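Local coordinates for inactive dihydroorotase-like domain (Chaetomium thermophilum, PDB 5NNL), which belongs to the dihydroorotase-like family of TIM-barrel proteins and is, as its name indicates, probably without catalytic activity, at residues R150-A155 against K269-L274. Numbering follows the deposited sequence.
Sequences RIHVSA and KEIFEL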
loop_
_atom_site.group_PDB
_atom_site.type_symbol
_atom_site.label_atom_id
_atom_site.label_comp_id
_atom_site.label_asym_id
_atom_site.label_seq_id
_atom_site.Cartn_x
_atom_site.Cartn_y
_atom_site.Cartn_z
ATOM N N ARG A 150 -15.411 10.202 3.937
ATOM C CA ARG A 150 -14.393 9.288 4.430
ATOM C C ARG A 150 -12.996 9.827 4.150
ATOM O O ARG A 150 -12.772 10.554 3.180
ATOM C CB ARG A 150 -14.547 7.909 3.781
ATOM C CG ARG A 150 -15.936 7.303 3.914
ATOM C CD ARG A 150 -16.028 5.952 3.213
ATOM N NE ARG A 150 -15.197 4.935 3.861
ATOM C CZ ARG A 150 -15.627 3.761 4.323
ATOM N NH1 ARG A 150 -16.899 3.396 4.213
ATOM N NH2 ARG A 150 -14.766 2.930 4.896
ATOM N N ILE A 151 -12.054 9.457 5.015
ATOM C CA ILE A 151 -10.641 9.763 4.825
ATOM C C ILE A 151 -9.825 8.563 5.286
ATOM O O ILE A 151 -10.131 7.950 6.314
ATOM C CB ILE A 151 -10.219 11.036 5.590
ATOM C CG1 ILE A 151 -8.755 11.381 5.312
ATOM C CG2 ILE A 151 -10.436 10.859 7.077
ATOM C CD1 ILE A 151 -8.490 11.865 3.904
ATOM N N HIS A 152 -8.783 8.232 4.527
ATOM C CA HIS A 152 -7.883 7.135 4.857
ATOM C C HIS A 152 -6.473 7.678 5.033
ATOM O O HIS A 152 -5.971 8.404 4.169
ATOM C CB HIS A 152 -7.888 6.055 3.772
ATOM C CG HIS A 152 -7.026 4.874 4.101
ATOM N ND1 HIS A 152 -7.452 3.850 4.920
ATOM C CD2 HIS A 152 -5.760 4.565 3.739
ATOM C CE1 HIS A 152 -6.488 2.955 5.037
ATOM N NE2 HIS A 152 -5.451 3.364 4.330
ATOM N N VAL A 153 -5.837 7.313 6.144
ATOM C CA VAL A 153 -4.502 7.786 6.491
ATOM C C VAL A 153 -3.524 6.638 6.298
ATOM O O VAL A 153 -3.712 5.551 6.856
ATOM C CB VAL A 153 -4.449 8.313 7.935
ATOM C CG1 VAL A 153 -3.070 8.875 8.247
ATOM C CG2 VAL A 153 -5.518 9.371 8.156
ATOM N N SER A 154 -2.466 6.888 5.539
ATOM C CA SER A 154 -1.558 5.840 5.104
ATOM C C SER A 154 -0.211 5.947 5.809
ATOM O O SER A 154 0.225 7.032 6.205
ATOM C CB SER A 154 -1.350 5.904 3.589
ATOM O OG SER A 154 -0.708 4.732 3.116
ATOM N N ALA A 155 0.439 4.795 5.956
ATOM C CA ALA A 155 1.788 4.698 6.511
ATOM C C ALA A 155 1.895 5.414 7.856
ATOM O O ALA A 155 2.843 6.155 8.123
ATOM C CB ALA A 155 2.821 5.240 5.521
ATOM N N LYS A 269 -10.732 -3.864 0.882
ATOM C CA LYS A 269 -11.721 -4.003 -0.176
ATOM C C LYS A 269 -12.895 -3.054 0.037
ATOM O O LYS A 269 -13.390 -2.444 -0.918
ATOM C CB LYS A 269 -12.182 -5.457 -0.225
ATOM C CG LYS A 269 -13.142 -5.809 -1.328
ATOM C CD LYS A 269 -13.423 -7.309 -1.276
ATOM C CE LYS A 269 -14.523 -7.736 -2.219
ATOM N NZ LYS A 269 -14.709 -9.214 -2.134
ATOM N N GLU A 270 -13.346 -2.903 1.282
ATOM C CA GLU A 270 -14.493 -2.043 1.553
ATOM C C GLU A 270 -14.105 -0.570 1.532
ATOM O O GLU A 270 -14.833 0.260 0.976
ATOM C CB GLU A 270 -15.108 -2.403 2.904
ATOM C CG GLU A 270 -16.519 -1.880 3.101
ATOM C CD GLU A 270 -16.731 -1.297 4.483
ATOM O OE1 GLU A 270 -16.358 -0.123 4.696
ATOM O OE2 GLU A 270 -17.258 -2.020 5.357
ATOM N N ILE A 271 -12.960 -0.233 2.129
ATOM C CA ILE A 271 -12.544 1.164 2.228
ATOM C C ILE A 271 -12.334 1.758 0.843
ATOM O O ILE A 271 -12.687 2.917 0.587
ATOM C CB ILE A 271 -11.274 1.267 3.094
ATOM C CG1 ILE A 271 -11.615 0.943 4.551
ATOM C CG2 ILE A 271 -10.644 2.649 2.991
ATOM C CD1 ILE A 271 -10.415 0.625 5.414
ATOM N N PHE A 272 -11.759 0.982 -0.071
ATOM C CA PHE A 272 -11.452 1.471 -1.405
ATOM C C PHE A 272 -12.444 0.985 -2.455
ATOM O O PHE A 272 -12.198 1.158 -3.653
ATOM C CB PHE A 272 -10.023 1.079 -1.781
ATOM C CG PHE A 272 -8.980 1.886 -1.060
ATOM C CD1 PHE A 272 -8.491 1.472 0.167
ATOM C CD2 PHE A 272 -8.509 3.074 -1.599
ATOM C CE1 PHE A 272 -7.540 2.220 0.840
ATOM C CE2 PHE A 272 -7.558 3.827 -0.932
ATOM C CZ PHE A 272 -7.073 3.400 0.289
ATOM N N GLU A 273 -13.566 0.401 -2.032
ATOM C CA GLU A 273 -14.653 0.036 -2.936
ATOM C C GLU A 273 -14.142 -0.829 -4.086
ATOM O O GLU A 273 -14.410 -0.572 -5.261
ATOM C CB GLU A 273 -15.353 1.289 -3.464
ATOM C CG GLU A 273 -15.935 2.174 -2.369
ATOM C CD GLU A 273 -15.896 3.649 -2.720
ATOM O OE1 GLU A 273 -15.828 3.975 -3.926
ATOM O OE2 GLU A 273 -15.926 4.480 -1.785
ATOM N N LEU A 274 -13.391 -1.867 -3.736
ATOM C CA LEU A 274 -12.805 -2.754 -4.726
ATOM C C LEU A 274 -13.743 -3.920 -5.021
ATOM O O LEU A 274 -14.494 -4.380 -4.157
ATOM C CB LEU A 274 -11.448 -3.268 -4.244
ATOM C CG LEU A 274 -10.439 -2.165 -3.913
ATOM C CD1 LEU A 274 -9.147 -2.756 -3.364
ATOM C CD2 LEU A 274 -10.156 -1.297 -5.133
#
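The inward face of a parallel barrel strand meets the C-terminal end of a helix here, with His152 on strand 151-153 packed against Phe272, the first residue past helix 257-271. The two rings form a T-shaped pair: their planes lie 69° apart, and the edge of the phenyl ring addresses one face of the imidazole, Phe272 CZ standing 3.9 Å from His152 CD2. The imidazole is hydrogen-bonded at both nitrogens to the adjacent strand, ND1 to Thr176 and NE2 to Asp178, which would restrict its rotation and so set which face meets Phe272. Beside the phenyl group, Ile271 CG2 approaches the same imidazole obliquely, 3.9 Å from His152 ND1, while its other branch, CG1, lies 3.7 Å from Arg150 NH2. At the more exposed margin, Arg150 NH2 reaches Glu270 OE1 at 3.4 Å in a salt bridge whose hydrogen bond is weak, with an N-H...O angle of 145°. The carboxylate oxygen sits near the guanidinium plane, but the two groups are turned 86° apart, which rules out a flat, two-pronged pairing. Past Phe272, Leu274 N bonds to Lys269 O at 2.9 Å and Glu273 N weakly to Glu270 O, a Schellman motif with Glu273, of positive phi, as C-prime residue. Ile151 and Val153 pack on helix 134-146, leaving His152 on the strand's inner side, as in the TIM barrel of the dihydroorotase family.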